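PDB 4V1T: LYND, which probably catalyses the ATP-dependent cyclodehydration of residues such as cysteine in a precursor peptide to azoline rings, as a YcaO-family enzyme of cyanobactin biosynthesis. Local coordinates for residues A556-N561 with P673-D678; W593-T598 with A607-R612. One frame throughout, in Å; residues are numbered along the deposited sequence.

Both contacts lie in the YcaO cyclodehydratase region, on the same side of the chain's centre, with their own centres about 10 Å apart. Along the chain contact 2 is nested within contact 1: helix 538-561 comes first, then the hairpin of strands 590-596 and 605-612, and only later the loop after helix 661-666 that returns to the helix. The two meet directly where Leu675 O probably accepts a hydrogen bond from Trp593 NE1, 3.0 Å away, and where Pro677 packs on the same indole. Helix, hairpin and returning loop thus pack as one continuous, largely buried unit, near, but not touching, the domain's ADP and magnesium site.

Contact 1: residues A556-N561 with P673-D678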
ATOM      1  N   ALA B 556      26.162 -18.477 -22.418  1.00 45.42           N
ATOM      2  CA  ALA B 556      27.617 -18.662 -22.519  1.00 44.03           C
ATOM      3  C   ALA B 556      28.001 -19.278 -23.859  1.00 41.63           C
ATOM      4  O   ALA B 556      28.910 -18.803 -24.527  1.00 42.54           O
ATOM      5  CB  ALA B 556      28.125 -19.528 -21.378  1.00 36.88           C
ATOM      6  N   LEU B 557      27.296 -20.335 -24.244  1.00 43.18           N
ATOM      7  CA  LEU B 557      27.562 -21.021 -25.500  1.00 47.43           C
ATOM      8  C   LEU B 557      27.433 -20.061 -26.665  1.00 49.88           C
ATOM      9  O   LEU B 557      28.322 -19.973 -27.517  1.00 49.53           O
ATOM     10  CB  LEU B 557      26.585 -22.191 -25.683  1.00 45.19           C
ATOM     11  CG  LEU B 557      26.697 -23.357 -24.689  1.00 47.33           C
ATOM     12  CD1 LEU B 557      25.716 -24.458 -25.050  1.00 50.10           C
ATOM     13  CD2 LEU B 557      28.111 -23.918 -24.616  1.00 47.68           C
ATOM     14  N   TRP B 558      26.320 -19.340 -26.696  1.00 45.69           N
ATOM     15  CA  TRP B 558      26.035 -18.407 -27.776  1.00 39.27           C
ATOM     16  C   TRP B 558      27.026 -17.256 -27.815  1.00 52.29           C
ATOM     17  O   TRP B 558      27.603 -16.955 -28.866  1.00 41.15           O
ATOM     18  CB  TRP B 558      24.611 -17.866 -27.630  1.00 45.70           C
ATOM     19  CG  TRP B 558      24.363 -16.564 -28.338  1.00 38.34           C
ATOM     20  CD1 TRP B 558      24.399 -16.332 -29.681  1.00 41.08           C
ATOM     21  CD2 TRP B 558      24.012 -15.316 -27.722  1.00 39.40           C
ATOM     22  NE1 TRP B 558      24.108 -15.008 -29.942  1.00 47.96           N
ATOM     23  CE2 TRP B 558      23.858 -14.370 -28.756  1.00 44.85           C
ATOM     24  CE3 TRP B 558      23.809 -14.912 -26.398  1.00 43.40           C
ATOM     25  CZ2 TRP B 558      23.522 -13.041 -28.502  1.00 47.52           C
ATOM     26  CZ3 TRP B 558      23.472 -13.596 -26.149  1.00 43.95           C
ATOM     27  CH2 TRP B 558      23.333 -12.674 -27.196  1.00 54.43           C
ATOM     28  N   TRP B 559      27.232 -16.626 -26.665  1.00 55.77           N
ATOM     29  CA  TRP B 559      28.023 -15.406 -26.587  1.00 51.74           C
ATOM     30  C   TRP B 559      29.503 -15.604 -26.907  1.00 48.19           C
ATOM     31  O   TRP B 559      30.092 -14.844 -27.673  1.00 40.38           O
ATOM     32  CB  TRP B 559      27.890 -14.795 -25.192  1.00 46.42           C
ATOM     33  CG  TRP B 559      28.645 -13.523 -25.035  1.00 36.77           C
ATOM     34  CD1 TRP B 559      29.921 -13.380 -24.571  1.00 40.48           C
ATOM     35  CD2 TRP B 559      28.183 -12.211 -25.347  1.00 40.76           C
ATOM     36  NE1 TRP B 559      30.279 -12.058 -24.569  1.00 50.54           N
ATOM     37  CE2 TRP B 559      29.228 -11.318 -25.042  1.00 52.68           C
ATOM     38  CE3 TRP B 559      26.981 -11.698 -25.848  1.00 46.80           C
ATOM     39  CZ2 TRP B 559      29.112  -9.948 -25.231  1.00 49.28           C
ATOM     40  CZ3 TRP B 559      26.868 -10.337 -26.036  1.00 48.50           C
ATOM     41  CH2 TRP B 559      27.928  -9.476 -25.729  1.00 45.42           C
ATOM     42  N   TYR B 560      30.112 -16.616 -26.305  1.00 45.06           N
ATOM     43  CA  TYR B 560      31.558 -16.771 -26.382  1.00 46.26           C
ATOM     44  C   TYR B 560      32.003 -17.521 -27.631  1.00 40.23           C
ATOM     45  O   TYR B 560      33.129 -17.337 -28.093  1.00 50.76           O
ATOM     46  CB  TYR B 560      32.082 -17.447 -25.113  1.00 46.37           C
ATOM     47  CG  TYR B 560      31.948 -16.540 -23.921  1.00 42.75           C
ATOM     48  CD1 TYR B 560      32.816 -15.458 -23.735  1.00 38.27           C
ATOM     49  CD2 TYR B 560      30.913 -16.715 -23.005  1.00 44.53           C
ATOM     50  CE1 TYR B 560      32.665 -14.605 -22.657  1.00 52.06           C
ATOM     51  CE2 TYR B 560      30.762 -15.873 -21.929  1.00 42.68           C
ATOM     52  CZ  TYR B 560      31.634 -14.820 -21.758  1.00 49.48           C
ATOM     53  OH  TYR B 560      31.458 -13.987 -20.680  1.00 44.34           O
ATOM     54  N   ASN B 561      31.126 -18.350 -28.186  1.00 50.93           N
ATOM     55  CA  ASN B 561      31.374 -18.924 -29.506  1.00 51.28           C
ATOM     56  C   ASN B 561      30.895 -17.967 -30.598  1.00 51.69           C
ATOM     57  O   ASN B 561      31.137 -18.200 -31.770  1.00 41.96           O
ATOM     58  CB  ASN B 561      30.687 -20.279 -29.656  1.00 54.18           C
ATOM     59  CG  ASN B 561      31.248 -21.327 -28.713  1.00 52.92           C
ATOM     60  OD1 ASN B 561      32.307 -21.905 -28.965  1.00 50.66           O
ATOM     61  ND2 ASN B 561      30.533 -21.587 -27.628  1.00 55.56           N
ATOM     62  N   PRO B 673      27.669  -8.974 -34.812  1.00 50.05           N
ATOM     63  CA  PRO B 673      26.634  -9.506 -35.713  1.00 55.55           C
ATOM     64  C   PRO B 673      25.902 -10.727 -35.163  1.00 53.27           C
ATOM     65  O   PRO B 673      24.814 -11.060 -35.644  1.00 53.14           O
ATOM     66  CB  PRO B 673      27.423  -9.874 -36.977  1.00 51.37           C
ATOM     67  CG  PRO B 673      28.811 -10.084 -36.512  1.00 54.70           C
ATOM     68  CD  PRO B 673      29.025  -9.152 -35.361  1.00 51.40           C
ATOM     69  N   TYR B 674      26.491 -11.377 -34.164  1.00 44.72           N
ATOM     70  CA  TYR B 674      25.858 -12.503 -33.498  1.00 43.72           C
ATOM     71  C   TYR B 674      24.691 -12.070 -32.586  1.00 46.32           C
ATOM     72  O   TYR B 674      24.076 -12.908 -31.921  1.00 43.93           O
ATOM     73  CB  TYR B 674      26.891 -13.291 -32.684  1.00 44.68           C
ATOM     74  CG  TYR B 674      27.692 -12.450 -31.704  1.00 45.51           C
ATOM     75  CD1 TYR B 674      28.867 -11.823 -32.096  1.00 56.68           C
ATOM     76  CD2 TYR B 674      27.278 -12.296 -30.388  1.00 52.14           C
ATOM     77  CE1 TYR B 674      29.595 -11.054 -31.210  1.00 63.26           C
ATOM     78  CE2 TYR B 674      28.001 -11.534 -29.493  1.00 57.26           C
ATOM     79  CZ  TYR B 674      29.154 -10.916 -29.910  1.00 60.13           C
ATOM     80  OH  TYR B 674      29.869 -10.160 -29.023  1.00 57.17           O
ATOM     81  N   LEU B 675      24.393 -10.771 -32.559  1.00 51.21           N
ATOM     82  CA  LEU B 675      23.258 -10.248 -31.806  1.00 58.90           C
ATOM     83  C   LEU B 675      21.973 -10.262 -32.621  1.00 54.33           C
ATOM     84  O   LEU B 675      20.883 -10.389 -32.066  1.00 49.95           O
ATOM     85  CB  LEU B 675      23.533  -8.821 -31.334  1.00 54.63           C
ATOM     86  CG  LEU B 675      24.545  -8.629 -30.202  1.00 54.13           C
ATOM     87  CD1 LEU B 675      24.625  -7.153 -29.857  1.00 44.17           C
ATOM     88  CD2 LEU B 675      24.188  -9.433 -28.964  1.00 56.40           C
ATOM     89  N   LEU B 676      22.093 -10.119 -33.936  1.00 49.90           N
ATOM     90  CA  LEU B 676      20.916 -10.105 -34.788  1.00 70.46           C
ATOM     91  C   LEU B 676      20.730 -11.489 -35.390  1.00 55.97           C
ATOM     92  O   LEU B 676      21.692 -12.241 -35.536  1.00 51.06           O
ATOM     93  CB  LEU B 676      21.022  -9.016 -35.857  1.00 78.97           C
ATOM     94  CG  LEU B 676      22.178  -9.075 -36.845  1.00 69.82           C
ATOM     95  CD1 LEU B 676      21.818  -9.949 -38.042  1.00 80.29           C
ATOM     96  CD2 LEU B 676      22.531  -7.664 -37.290  1.00 65.92           C
ATOM     97  N   PRO B 677      19.485 -11.850 -35.717  1.00 56.24           N
ATOM     98  CA  PRO B 677      19.254 -13.207 -36.203  1.00 64.47           C
ATOM     99  C   PRO B 677      19.808 -13.434 -37.601  1.00 60.53           C
ATOM    100  O   PRO B 677      19.832 -12.505 -38.410  1.00 64.49           O
ATOM    101  CB  PRO B 677      17.735 -13.316 -36.195  1.00 66.07           C
ATOM    102  CG  PRO B 677      17.257 -11.911 -36.400  1.00 63.93           C
ATOM    103  CD  PRO B 677      18.253 -11.043 -35.697  1.00 59.14           C
ATOM    104  N   ASP B 678      20.255 -14.650 -37.883  1.00 61.11           N
ATOM    105  CA  ASP B 678      20.693 -14.964 -39.237  1.00 77.96           C
ATOM    106  C   ASP B 678      19.478 -15.395 -40.038  1.00 67.71           C
ATOM    107  O   ASP B 678      18.770 -16.338 -39.672  1.00 61.83           O
ATOM    108  CB  ASP B 678      21.794 -16.031 -39.260  1.00 92.77           C
ATOM    109  CG  ASP B 678      21.335 -17.360 -38.724  1.00 91.00           C
ATOM    110  OD1 ASP B 678      20.572 -17.369 -37.729  1.00104.26           O
ATOM    111  OD2 ASP B 678      21.748 -18.391 -39.303  1.00 66.02           O
TER
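Trp559 and Tyr674 bring the C-terminal part of helix 538-561 up to an irregular loop, their CA atoms 7.8 Å apart in the nearest backbone approach. Two neighbouring indoles do the work on the helix side. Trp558 uses the edge of its ring: NE1 donates to Tyr674 O at 2.9 Å, with an N-H...O angle of 148°. The acceptor lies close to the indole plane; the bond is bent at the hydrogen, and the donor also stands somewhat out of the carbonyl plane. Trp559 instead presents a face. With CG anti to the backbone N (chi1 -179°), its indole extends to meet the phenol of Tyr674, whose CE2 edge points at the six-membered ring in a T-shaped stack. The centroids are 5.3 Å apart and the planes almost perpendicular, at 89°. Tyr674 OH sits over the rim of that same face, and its polar partners are Asn769 and His672. Leu675 fills in beside both tryptophans with a single methyl, CD2, which comes to 3.7 Å from Trp558 CZ2 and 4.1 Å from Trp559 CZ3. Tyr674 is therefore held twice, by its backbone oxygen and by its ring. On the five-membered ring of Trp559, NE1 bonds to Thr771 O in the C-terminal tail. Around this buried patch, helix 748-755 packs on Ala556 and Leu557, while Trp558 touches Leu595 of strand 590-596 and Phe624 of strand 621-626, and Leu675 rests on Leu622 of that last strand.

Contact 2: residues W593-T598 with A607-R612; sequences WVLDLT and AGVSNR
Trp593 lies across Val609, its partner in an antiparallel hydrogen-bonded pair, and the indole covers both the backbone and the side chain of that residue. Val609 O sits 3.6 Å above one face of the Trp593 ring, toward the rim, while Val609 CG1 comes to 3.4 Å from Trp593 CZ2. A chi1 of 63° sets the Trp593 CG between its backbone N and carbonyl carbon, which brings the ring over the neighbouring strand. Asn611 OD1 approaches the edge of the indole, in its plane, 3.1 Å from Trp593 CZ3, with amide and ring planes 61° apart. Trp593 NE1 points to Leu675 O, a probable hydrogen bond. Four backbone bonds join the strands, two between Trp593 and Val609 and two between Leu595 and Ala607; Val594 CA adds a CH...O contact with Ala607 O. Leu597, past the strand end, lays CD2 against Ala607 CB at 3.8 Å. An alanine in place of Trp593 would probably uncover Val609 and deprive Leu675 O of its indole donor. The hairpin is the first two strands of a three-stranded antiparallel sheet, with strand 605-612 in the middle and strand 621-626 on its other side; helix 538-561 packs Trp558 against Leu595 and Leu597.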
ATOM      1  N   TRP B 593      13.743  -7.902 -30.711  1.00 42.25           N
ATOM      2  CA  TRP B 593      13.629  -9.244 -31.254  1.00 48.99           C
ATOM      3  C   TRP B 593      14.168 -10.252 -30.258  1.00 44.08           C
ATOM      4  O   TRP B 593      14.807  -9.881 -29.275  1.00 50.08           O
ATOM      5  CB  TRP B 593      14.368  -9.352 -32.593  1.00 49.09           C
ATOM      6  CG  TRP B 593      15.835  -9.130 -32.499  1.00 48.74           C
ATOM      7  CD1 TRP B 593      16.801 -10.081 -32.352  1.00 51.84           C
ATOM      8  CD2 TRP B 593      16.514  -7.873 -32.549  1.00 55.92           C
ATOM      9  NE1 TRP B 593      18.038  -9.497 -32.317  1.00 48.54           N
ATOM     10  CE2 TRP B 593      17.892  -8.140 -32.436  1.00 50.05           C
ATOM     11  CE3 TRP B 593      16.091  -6.545 -32.686  1.00 52.44           C
ATOM     12  CZ2 TRP B 593      18.852  -7.127 -32.443  1.00 45.33           C
ATOM     13  CZ3 TRP B 593      17.046  -5.540 -32.691  1.00 50.58           C
ATOM     14  CH2 TRP B 593      18.416  -5.841 -32.576  1.00 46.12           C
ATOM     15  N   VAL B 594      13.917 -11.528 -30.530  1.00 45.58           N
ATOM     16  CA  VAL B 594      14.319 -12.606 -29.634  1.00 42.06           C
ATOM     17  C   VAL B 594      15.117 -13.673 -30.374  1.00 52.42           C
ATOM     18  O   VAL B 594      14.775 -14.033 -31.502  1.00 42.07           O
ATOM     19  CB  VAL B 594      13.084 -13.243 -28.964  1.00 44.98           C
ATOM     20  CG1 VAL B 594      13.473 -14.434 -28.097  1.00 53.36           C
ATOM     21  CG2 VAL B 594      12.351 -12.207 -28.136  1.00 41.59           C
ATOM     22  N   LEU B 595      16.170 -14.175 -29.725  1.00 45.32           N
ATOM     23  CA  LEU B 595      16.987 -15.268 -30.268  1.00 46.94           C
ATOM     24  C   LEU B 595      16.792 -16.571 -29.493  1.00 39.40           C
ATOM     25  O   LEU B 595      16.592 -16.555 -28.286  1.00 39.57           O
ATOM     26  CB  LEU B 595      18.471 -14.899 -30.233  1.00 41.34           C
ATOM     27  CG  LEU B 595      18.911 -13.640 -30.968  1.00 46.69           C
ATOM     28  CD1 LEU B 595      20.407 -13.493 -30.815  1.00 50.12           C
ATOM     29  CD2 LEU B 595      18.516 -13.665 -32.437  1.00 52.84           C
ATOM     30  N   ASP B 596      16.865 -17.693 -30.195  1.00 53.99           N
ATOM     31  CA  ASP B 596      16.771 -19.005 -29.562  1.00 53.81           C
ATOM     32  C   ASP B 596      18.150 -19.465 -29.075  1.00 55.93           C
ATOM     33  O   ASP B 596      19.086 -19.532 -29.857  1.00 53.05           O
ATOM     34  CB  ASP B 596      16.198 -20.030 -30.540  1.00 60.99           C
ATOM     35  CG  ASP B 596      16.230 -21.443 -29.985  1.00 65.33           C
ATOM     36  OD1 ASP B 596      15.280 -21.817 -29.271  1.00 56.14           O
ATOM     37  OD2 ASP B 596      17.210 -22.175 -30.252  1.00 69.52           O
ATOM     38  N   LEU B 597      18.245 -19.782 -27.786  1.00 53.03           N
ATOM     39  CA  LEU B 597      19.479 -20.261 -27.162  1.00 47.70           C
ATOM     40  C   LEU B 597      19.350 -21.714 -26.683  1.00 46.73           C
ATOM     41  O   LEU B 597      20.241 -22.247 -26.008  1.00 53.44           O
ATOM     42  CB  LEU B 597      19.840 -19.354 -25.981  1.00 51.46           C
ATOM     43  CG  LEU B 597      20.824 -18.212 -26.215  1.00 59.24           C
ATOM     44  CD1 LEU B 597      20.633 -17.538 -27.568  1.00 63.94           C
ATOM     45  CD2 LEU B 597      20.695 -17.192 -25.091  1.00 61.26           C
ATOM     46  N   THR B 598      18.235 -22.351 -27.037  1.00 42.14           N
ATOM     47  CA  THR B 598      17.967 -23.717 -26.613  1.00 47.96           C
ATOM     48  C   THR B 598      19.089 -24.657 -27.059  1.00 58.57           C
ATOM     49  O   THR B 598      19.330 -24.815 -28.251  1.00 54.24           O
ATOM     50  CB  THR B 598      16.629 -24.210 -27.182  1.00 49.79           C
ATOM     51  OG1 THR B 598      15.625 -23.209 -26.962  1.00 47.71           O
ATOM     52  CG2 THR B 598      16.206 -25.521 -26.509  1.00 48.31           C
ATOM     53  N   ALA B 607      17.270 -15.191 -25.713  1.00 43.53           N
ATOM     54  CA  ALA B 607      17.868 -13.883 -25.487  1.00 43.75           C
ATOM     55  C   ALA B 607      17.012 -12.816 -26.155  1.00 45.90           C
ATOM     56  O   ALA B 607      16.777 -12.860 -27.358  1.00 38.69           O
ATOM     57  CB  ALA B 607      19.275 -13.842 -26.037  1.00 47.71           C
ATOM     58  N   GLY B 608      16.534 -11.867 -25.362  1.00 40.29           N
ATOM     59  CA  GLY B 608      15.907 -10.675 -25.896  1.00 41.16           C
ATOM     60  C   GLY B 608      16.991  -9.667 -26.227  1.00 39.33           C
ATOM     61  O   GLY B 608      17.922  -9.493 -25.460  1.00 36.64           O
ATOM     62  N   VAL B 609      16.877  -9.011 -27.373  1.00 40.88           N
ATOM     63  CA  VAL B 609      17.882  -8.049 -27.796  1.00 42.97           C
ATOM     64  C   VAL B 609      17.180  -6.809 -28.333  1.00 43.96           C
ATOM     65  O   VAL B 609      16.152  -6.903 -28.995  1.00 44.97           O
ATOM     66  CB  VAL B 609      18.821  -8.643 -28.870  1.00 44.36           C
ATOM     67  CG1 VAL B 609      19.883  -7.635 -29.293  1.00 46.58           C
ATOM     68  CG2 VAL B 609      19.482  -9.912 -28.352  1.00 43.63           C
ATOM     69  N   SER B 610      17.745  -5.645 -28.038  1.00 38.77           N
ATOM     70  CA  SER B 610      17.152  -4.401 -28.471  1.00 43.66           C
ATOM     71  C   SER B 610      18.182  -3.293 -28.588  1.00 41.35           C
ATOM     72  O   SER B 610      18.987  -3.074 -27.683  1.00 45.40           O
ATOM     73  CB  SER B 610      16.041  -3.975 -27.504  1.00 38.95           C
ATOM     74  OG  SER B 610      15.598  -2.665 -27.813  1.00 40.13           O
ATOM     75  N   ASN B 611      18.124  -2.589 -29.714  1.00 40.29           N
ATOM     76  CA  ASN B 611      18.947  -1.420 -29.969  1.00 51.58           C
ATOM     77  C   ASN B 611      18.088  -0.166 -30.148  1.00 51.90           C
ATOM     78  O   ASN B 611      16.910  -0.246 -30.494  1.00 54.51           O
ATOM     79  CB  ASN B 611      19.804  -1.639 -31.220  1.00 61.08           C
ATOM     80  CG  ASN B 611      18.972  -1.723 -32.493  1.00 59.46           C
ATOM     81  OD1 ASN B 611      18.094  -2.571 -32.622  1.00 59.83           O
ATOM     82  ND2 ASN B 611      19.243  -0.833 -33.431  1.00 66.60           N
ATOM     83  N   ARG B 612      18.670   0.992 -29.914  1.00 54.36           N
ATOM     84  CA  ARG B 612      18.043   2.249 -30.263  1.00 54.29           C
ATOM     85  C   ARG B 612      18.252   2.604 -31.701  1.00 53.15           C
ATOM     86  O   ARG B 612      19.325   2.476 -32.215  1.00 52.78           O
ATOM     87  CB  ARG B 612      18.607   3.372 -29.439  1.00 54.03           C
ATOM     88  CG  ARG B 612      18.331   3.229 -27.977  1.00 60.81           C
ATOM     89  CD  ARG B 612      17.120   4.002 -27.564  1.00 66.86           C
ATOM     90  NE  ARG B 612      17.495   5.263 -26.967  1.00 68.80           N
ATOM     91  CZ  ARG B 612      17.205   6.433 -27.490  1.00 72.55           C
ATOM     92  NH1 ARG B 612      16.534   6.504 -28.631  1.00 86.57           N
ATOM     93  NH2 ARG B 612      17.592   7.525 -26.872  1.00 70.14           N
TER